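Local coordinates for protein peptidase S8 and S53, subtilisin, kexin, sedolisin (Mycobacterium smegmatis, PDB 4KG7) that probably cleaves peptide bonds as a subtilisin-like serine endopeptidase, the mycosin MycP3 associated with the ESX-3 type VII secretion system, at residues 344-356 with 365-377. Residues are numbered along the deposited sequence; the frame is centred on the assembly and turned at random.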
ATOM      1  N   VAL A 344      -9.556  -9.219  11.566  1.00  8.72           N
ATOM      2  CA  VAL A 344      -9.070  -7.853  11.571  1.00  8.47           C
ATOM      3  C   VAL A 344      -9.632  -7.087  10.383  1.00  8.29           C
ATOM      4  O   VAL A 344     -10.096  -5.951  10.540  1.00  8.40           O
ATOM      5  CB  VAL A 344      -7.522  -7.809  11.550  1.00  8.25           C
ATOM      6  CG1 VAL A 344      -7.007  -6.392  11.328  1.00  7.97           C
ATOM      7  CG2 VAL A 344      -6.947  -8.380  12.838  1.00  8.60           C
ATOM      8  N   VAL A 345      -9.625  -7.716   9.213  1.00  8.27           N
ATOM      9  CA  VAL A 345     -10.185  -7.083   8.030  1.00  8.18           C
ATOM     10  C   VAL A 345     -11.688  -6.799   8.244  1.00  8.68           C
ATOM     11  O   VAL A 345     -12.175  -5.737   7.935  1.00  8.21           O
ATOM     12  CB  VAL A 345      -9.905  -7.917   6.756  1.00  8.21           C
ATOM     13  CG1 VAL A 345     -10.736  -7.401   5.580  1.00  8.26           C
ATOM     14  CG2 VAL A 345      -8.412  -7.886   6.435  1.00  8.07           C
ATOM     15  N   HIS A 346     -12.421  -7.763   8.780  1.00  9.39           N
ATOM     16  CA  HIS A 346     -13.842  -7.574   9.074  1.00 10.30           C
ATOM     17  C   HIS A 346     -14.060  -6.393  10.015  1.00 10.36           C
ATOM     18  O   HIS A 346     -14.955  -5.575   9.818  1.00 10.21           O
ATOM     19  CB  HIS A 346     -14.405  -8.863   9.695  1.00 11.22           C
ATOM     20  CG  HIS A 346     -15.846  -8.775  10.094  1.00 12.31           C
ATOM     21  ND1 HIS A 346     -16.885  -8.976   9.209  1.00 13.04           N
ATOM     22  CD2 HIS A 346     -16.416  -8.504  11.287  1.00 12.80           C
ATOM     23  CE1 HIS A 346     -18.031  -8.864   9.853  1.00 13.36           C
ATOM     24  NE2 HIS A 346     -17.776  -8.542  11.104  1.00 13.62           N
ATOM     25  N   ARG A 347     -13.242  -6.293  11.037  1.00 10.48           N
ATOM     26  CA  ARG A 347     -13.354  -5.208  11.992  1.00 10.96           C
ATOM     27  C   ARG A 347     -13.116  -3.848  11.299  1.00 10.22           C
ATOM     28  O   ARG A 347     -13.781  -2.855  11.583  1.00 10.14           O
ATOM     29  CB  ARG A 347     -12.351  -5.479  13.101  1.00 12.03           C
ATOM     30  CG  ARG A 347     -12.242  -4.442  14.181  1.00 13.19           C
ATOM     31  CD  ARG A 347     -11.449  -5.008  15.346  1.00 14.73           C
ATOM     32  NE  ARG A 347     -12.264  -5.855  16.215  1.00 16.64           N
ATOM     33  CZ  ARG A 347     -12.972  -5.432  17.261  1.00 17.89           C
ATOM     34  NH1 ARG A 347     -13.005  -4.142  17.604  1.00 18.03           N
ATOM     35  NH2 ARG A 347     -13.673  -6.314  17.958  1.00 19.70           N
ATOM     36  N   LEU A 348     -12.116  -3.799  10.416  1.00  9.26           N
ATOM     37  CA  LEU A 348     -11.799  -2.555   9.730  1.00  8.96           C
ATOM     38  C   LEU A 348     -12.943  -2.154   8.821  1.00  9.08           C
ATOM     39  O   LEU A 348     -13.344  -0.972   8.767  1.00  9.25           O
ATOM     40  CB  LEU A 348     -10.520  -2.732   8.934  1.00  8.50           C
ATOM     41  CG  LEU A 348      -9.236  -2.854   9.764  1.00  8.62           C
ATOM     42  CD1 LEU A 348      -8.075  -3.196   8.872  1.00  8.40           C
ATOM     43  CD2 LEU A 348      -8.941  -1.579  10.537  1.00  8.75           C
ATOM     44  N   THR A 349     -13.453  -3.105   8.046  1.00  8.96           N
ATOM     45  CA  THR A 349     -14.490  -2.747   7.072  1.00  9.31           C
ATOM     46  C   THR A 349     -15.851  -2.516   7.732  1.00 10.20           C
ATOM     47  O   THR A 349     -16.576  -1.615   7.346  1.00 10.64           O
ATOM     48  CB  THR A 349     -14.627  -3.761   5.934  1.00  9.29           C
ATOM     49  OG1 THR A 349     -14.974  -5.047   6.475  1.00  9.76           O
ATOM     50  CG2 THR A 349     -13.361  -3.876   5.135  1.00  8.77           C
ATOM     51  N   THR A 350     -16.203  -3.308   8.732  1.00 10.91           N
ATOM     52  CA  THR A 350     -17.546  -3.185   9.325  1.00 12.12           C
ATOM     53  C   THR A 350     -17.685  -1.906  10.140  1.00 11.72           C
ATOM     54  O   THR A 350     -18.806  -1.439  10.380  1.00 12.65           O
ATOM     55  CB  THR A 350     -17.876  -4.408  10.199  1.00 13.46           C
ATOM     56  OG1 THR A 350     -17.021  -4.447  11.326  1.00 16.02           O
ATOM     57  CG2 THR A 350     -17.727  -5.656   9.432  1.00 13.37           C
ATOM     58  N   THR A 351     -16.558  -1.303  10.531  1.00 11.01           N
ATOM     59  CA  THR A 351     -16.583  -0.055  11.320  1.00 11.11           C
ATOM     60  C   THR A 351     -16.218   1.188  10.514  1.00 11.02           C
ATOM     61  O   THR A 351     -16.160   2.280  11.061  1.00 10.84           O
ATOM     62  CB  THR A 351     -15.643  -0.116  12.549  1.00 11.17           C
ATOM     63  OG1 THR A 351     -14.270  -0.253  12.134  1.00 10.78           O
ATOM     64  CG2 THR A 351     -16.015  -1.276  13.462  1.00 11.59           C
ATOM     65  N   ALA A 352     -16.004   1.028   9.222  1.00 10.77           N
ATOM     66  CA  ALA A 352     -15.652   2.180   8.373  1.00 10.95           C
ATOM     67  C   ALA A 352     -16.882   3.093   8.210  1.00 12.16           C
ATOM     68  O   ALA A 352     -18.027   2.682   8.493  1.00 12.21           O
ATOM     69  CB  ALA A 352     -15.130   1.695   7.034  1.00 10.64           C
ATOM     70  N   GLN A 353     -16.640   4.312   7.729  1.00 13.22           N
ATOM     71  CA  GLN A 353     -17.659   5.371   7.780  1.00 15.65           C
ATOM     72  C   GLN A 353     -18.863   5.109   6.918  1.00 16.14           C
ATOM     73  O   GLN A 353     -19.955   5.571   7.246  1.00 17.56           O
ATOM     74  CB  GLN A 353     -17.023   6.740   7.517  1.00 17.42           C
ATOM     75  CG  GLN A 353     -16.069   7.040   8.666  1.00 20.14           C
ATOM     76  CD  GLN A 353     -15.689   8.487   8.868  1.00 23.22           C
ATOM     77  OE1 GLN A 353     -15.931   9.340   8.024  1.00 27.59           O
ATOM     78  NE2 GLN A 353     -15.095   8.767  10.030  1.00 25.60           N
ATOM     79  N   GLY A 354     -18.700   4.315   5.868  1.00 16.43           N
ATOM     80  CA  GLY A 354     -19.806   3.962   4.983  1.00 17.41           C
ATOM     81  C   GLY A 354     -20.214   2.494   5.042  1.00 18.41           C
ATOM     82  O   GLY A 354     -20.775   1.956   4.084  1.00 19.30           O
ATOM     83  N   ALA A 355     -19.954   1.840   6.169  1.00 19.42           N
ATOM     84  CA  ALA A 355     -20.160   0.391   6.286  1.00 20.98           C
ATOM     85  C   ALA A 355     -21.630  -0.034   6.143  1.00 23.42           C
ATOM     86  O   ALA A 355     -21.917  -1.183   5.783  1.00 24.30           O
ATOM     87  CB  ALA A 355     -19.576  -0.104   7.596  1.00 21.04           C
ATOM     88  N   ALA A 356     -22.551   0.900   6.388  1.00 24.97           N
ATOM     89  CA  ALA A 356     -23.981   0.606   6.364  1.00 27.68           C
ATOM     90  C   ALA A 356     -24.604   0.784   4.980  1.00 29.20           C
ATOM     91  O   ALA A 356     -25.819   0.623   4.819  1.00 30.50           O
ATOM     92  CB  ALA A 356     -24.705   1.474   7.383  1.00 28.52           C
ATOM     93  N   ALA A 365     -16.104   0.068   1.853  1.00  8.40           N
ATOM     94  CA  ALA A 365     -16.910   0.395   3.030  1.00  8.97           C
ATOM     95  C   ALA A 365     -16.714   1.834   3.526  1.00  9.22           C
ATOM     96  O   ALA A 365     -17.307   2.236   4.529  1.00 10.31           O
ATOM     97  CB  ALA A 365     -16.619  -0.620   4.145  1.00  8.87           C
ATOM     98  N   GLY A 366     -15.917   2.626   2.828  1.00  9.04           N
ATOM     99  CA  GLY A 366     -15.733   4.042   3.182  1.00  9.27           C
ATOM    100  C   GLY A 366     -14.473   4.272   3.982  1.00  9.13           C
ATOM    101  O   GLY A 366     -13.650   3.353   4.168  1.00  8.42           O
ATOM    102  N   MET A 367     -14.308   5.500   4.475  1.00  9.63           N
ATOM    103  CA  MET A 367     -13.085   5.864   5.192  1.00 10.30           C
ATOM    104  C   MET A 367     -12.953   5.041   6.471  1.00  9.70           C
ATOM    105  O   MET A 367     -13.885   4.926   7.270  1.00  9.61           O
ATOM    106  CB  MET A 367     -13.028   7.360   5.540  1.00 12.27           C
ATOM    107  CG  MET A 367     -11.682   7.821   6.115  1.00 14.01           C
ATOM    108  SD  MET A 367     -11.697   9.617   6.222  1.00 19.69           S
ATOM    109  CE  MET A 367     -13.106   9.997   7.242  1.00 19.80           C
ATOM    110  N   VAL A 368     -11.771   4.478   6.654  1.00  8.89           N
ATOM    111  CA  VAL A 368     -11.441   3.747   7.869  1.00  8.79           C
ATOM    112  C   VAL A 368     -11.678   4.634   9.075  1.00  9.03           C
ATOM    113  O   VAL A 368     -11.467   5.864   9.029  1.00  8.85           O
ATOM    114  CB  VAL A 368      -9.972   3.250   7.798  1.00  8.57           C
ATOM    115  CG1 VAL A 368      -8.960   4.393   7.795  1.00  8.66           C
ATOM    116  CG2 VAL A 368      -9.648   2.222   8.866  1.00  8.80           C
ATOM    117  N   ASP A 369     -12.118   4.010  10.164  1.00  9.33           N
ATOM    118  CA  ASP A 369     -12.451   4.735  11.388  1.00  9.92           C
ATOM    119  C   ASP A 369     -11.707   4.054  12.528  1.00  9.87           C
ATOM    120  O   ASP A 369     -12.225   3.102  13.126  1.00  9.78           O
ATOM    121  CB  ASP A 369     -13.959   4.756  11.628  1.00 10.77           C
ATOM    122  CG  ASP A 369     -14.366   5.619  12.810  1.00 11.76           C
ATOM    123  OD1 ASP A 369     -13.561   5.802  13.762  1.00 12.25           O
ATOM    124  OD2 ASP A 369     -15.542   6.064  12.821  1.00 13.18           O
ATOM    125  N   PRO A 370     -10.478   4.524  12.815  1.00  9.64           N
ATOM    126  CA  PRO A 370      -9.640   3.832  13.770  1.00  9.81           C
ATOM    127  C   PRO A 370     -10.244   3.659  15.163  1.00 10.15           C
ATOM    128  O   PRO A 370     -10.174   2.574  15.724  1.00 10.27           O
ATOM    129  CB  PRO A 370      -8.377   4.698  13.824  1.00  9.75           C
ATOM    130  CG  PRO A 370      -8.323   5.320  12.501  1.00  9.51           C
ATOM    131  CD  PRO A 370      -9.728   5.573  12.093  1.00  9.55           C
ATOM    132  N   VAL A 371     -10.862   4.696  15.720  1.00 10.59           N
ATOM    133  CA  VAL A 371     -11.418   4.583  17.070  1.00 11.15           C
ATOM    134  C   VAL A 371     -12.570   3.574  17.096  1.00 11.28           C
ATOM    135  O   VAL A 371     -12.684   2.751  18.007  1.00 11.67           O
ATOM    136  CB  VAL A 371     -11.826   5.950  17.640  1.00 11.78           C
ATOM    137  CG1 VAL A 371     -12.648   5.773  18.890  1.00 12.48           C
ATOM    138  CG2 VAL A 371     -10.590   6.806  17.898  1.00 11.73           C
ATOM    139  N   ALA A 372     -13.408   3.615  16.068  1.00 11.08           N
ATOM    140  CA  ALA A 372     -14.514   2.650  15.976  1.00 11.40           C
ATOM    141  C   ALA A 372     -13.963   1.227  15.870  1.00 11.26           C
ATOM    142  O   ALA A 372     -14.465   0.303  16.510  1.00 11.81           O
ATOM    143  CB  ALA A 372     -15.391   2.967  14.795  1.00 11.45           C
ATOM    144  N   ALA A 373     -12.917   1.049  15.061  1.00 10.73           N
ATOM    145  CA  ALA A 373     -12.304  -0.277  14.905  1.00 10.77           C
ATOM    146  C   ALA A 373     -11.704  -0.787  16.209  1.00 11.41           C
ATOM    147  O   ALA A 373     -11.730  -1.995  16.510  1.00 11.94           O
ATOM    148  CB  ALA A 373     -11.261  -0.256  13.800  1.00 10.22           C
ATOM    149  N   LEU A 374     -11.194   0.136  17.012  1.00 11.68           N
ATOM    150  CA  LEU A 374     -10.540  -0.216  18.245  1.00 12.33           C
ATOM    151  C   LEU A 374     -11.504  -0.428  19.390  1.00 13.64           C
ATOM    152  O   LEU A 374     -11.112  -0.965  20.406  1.00 13.66           O
ATOM    153  CB  LEU A 374      -9.499   0.854  18.607  1.00 12.20           C
ATOM    154  CG  LEU A 374      -8.262   0.789  17.692  1.00 11.50           C
ATOM    155  CD1 LEU A 374      -7.510   2.104  17.719  1.00 11.44           C
ATOM    156  CD2 LEU A 374      -7.326  -0.356  18.049  1.00 11.56           C
ATOM    157  N   THR A 375     -12.760  -0.018  19.235  1.00 14.81           N
ATOM    158  CA  THR A 375     -13.725  -0.136  20.329  1.00 16.69           C
ATOM    159  C   THR A 375     -14.957  -0.997  20.036  1.00 18.97           C
ATOM    160  O   THR A 375     -15.768  -1.253  20.936  1.00 19.87           O
ATOM    161  CB  THR A 375     -14.193   1.256  20.754  1.00 16.97           C
ATOM    162  OG1 THR A 375     -14.787   1.916  19.643  1.00 16.51           O
ATOM    163  CG2 THR A 375     -13.031   2.079  21.259  1.00 16.77           C
ATOM    164  N   TRP A 376     -15.117  -1.436  18.796  1.00 21.12           N
ATOM    165  CA  TRP A 376     -16.269  -2.244  18.407  1.00 24.39           C
ATOM    166  C   TRP A 376     -16.306  -3.585  19.143  1.00 25.61           C
ATOM    167  O   TRP A 376     -15.272  -4.208  19.378  1.00 26.22           O
ATOM    168  CB  TRP A 376     -16.234  -2.473  16.894  1.00 25.49           C
ATOM    169  CG  TRP A 376     -17.373  -3.284  16.344  1.00 29.13           C
ATOM    170  CD1 TRP A 376     -18.687  -2.914  16.257  1.00 31.15           C
ATOM    171  CD2 TRP A 376     -17.283  -4.593  15.768  1.00 31.66           C
ATOM    172  NE1 TRP A 376     -19.427  -3.924  15.674  1.00 33.00           N
ATOM    173  CE2 TRP A 376     -18.588  -4.967  15.369  1.00 32.43           C
ATOM    174  CE3 TRP A 376     -16.225  -5.491  15.561  1.00 33.10           C
ATOM    175  CZ2 TRP A 376     -18.866  -6.203  14.772  1.00 33.16           C
ATOM    176  CZ3 TRP A 376     -16.494  -6.715  14.958  1.00 33.69           C
ATOM    177  CH2 TRP A 376     -17.810  -7.062  14.574  1.00 34.22           C
ATOM    178  N   ASP A 377     -17.511  -4.003  19.528  1.00 27.89           N
ATOM    179  CA  ASP A 377     -17.714  -5.300  20.154  1.00 30.47           C
ATOM    180  C   ASP A 377     -18.477  -6.185  19.180  1.00 30.73           C
ATOM    181  O   ASP A 377     -19.579  -5.827  18.783  1.00 30.61           O
ATOM    182  CB  ASP A 377     -18.521  -5.145  21.442  1.00 33.14           C
ATOM    183  CG  ASP A 377     -18.782  -6.473  22.123  1.00 35.61           C
ATOM    184  OD1 ASP A 377     -17.886  -6.948  22.851  1.00 37.34           O
ATOM    185  OD2 ASP A 377     -19.875  -7.046  21.916  1.00 38.81           O
TER
HETATM  186  O   HOH W   1     -12.735   1.278  10.317  1.00  8.50           O
HETATM  187  O   HOH W   2     -17.485   4.544  11.625  1.00 22.62           O
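Arg-347 binds the C-terminal end of helix 370-375 through two backbone carbonyls. Its NH1 donates to Ala-373 O at 2.7 Å, almost exactly in the guanidinium plane. NH1 and NH2 together hold Trp-376 O end-on, from the same face of that carbonyl, with NH1 at 2.9 Å from the oxygen. CG lies anti to the backbone N (chi1 177°) and the chain bends at chi3 (-81°), which turns the guanidinium onto these oxygens. Trp-376 CE3 sits over one guanidinium face, the two planes 62° apart, while Phe-336 adds a cation-pi contact. Beside Arg-347, Thr-351, just past the end of helix 344-350, packs against helix 370-375 and the residue after it: CG2 packs on Trp-376 CB, and OG1 lies against Ala-373 CB while donating to Arg-347 O. The same OG1 accepts from a water that also donates to Leu-348 O and takes the N-H of Asp-369. A second water joins Thr-351 O to Asp-369 OD2; the other carboxylate oxygen, OD1, caps helix 370-375 by accepting from Ala-372 N. Farther along, Gln-353 N donates to Met-367 O (2.9 Å), tying the turn 352-355 to a segment whose Gly-366 and Val-368 make backbone hydrogen bonds with Ala-284 of edge strand 281-286. The short helix 370-375 of this subtilisin fold is thus fastened at both ends, and the arginine's positive charge would probably complement the negative end of its dipole.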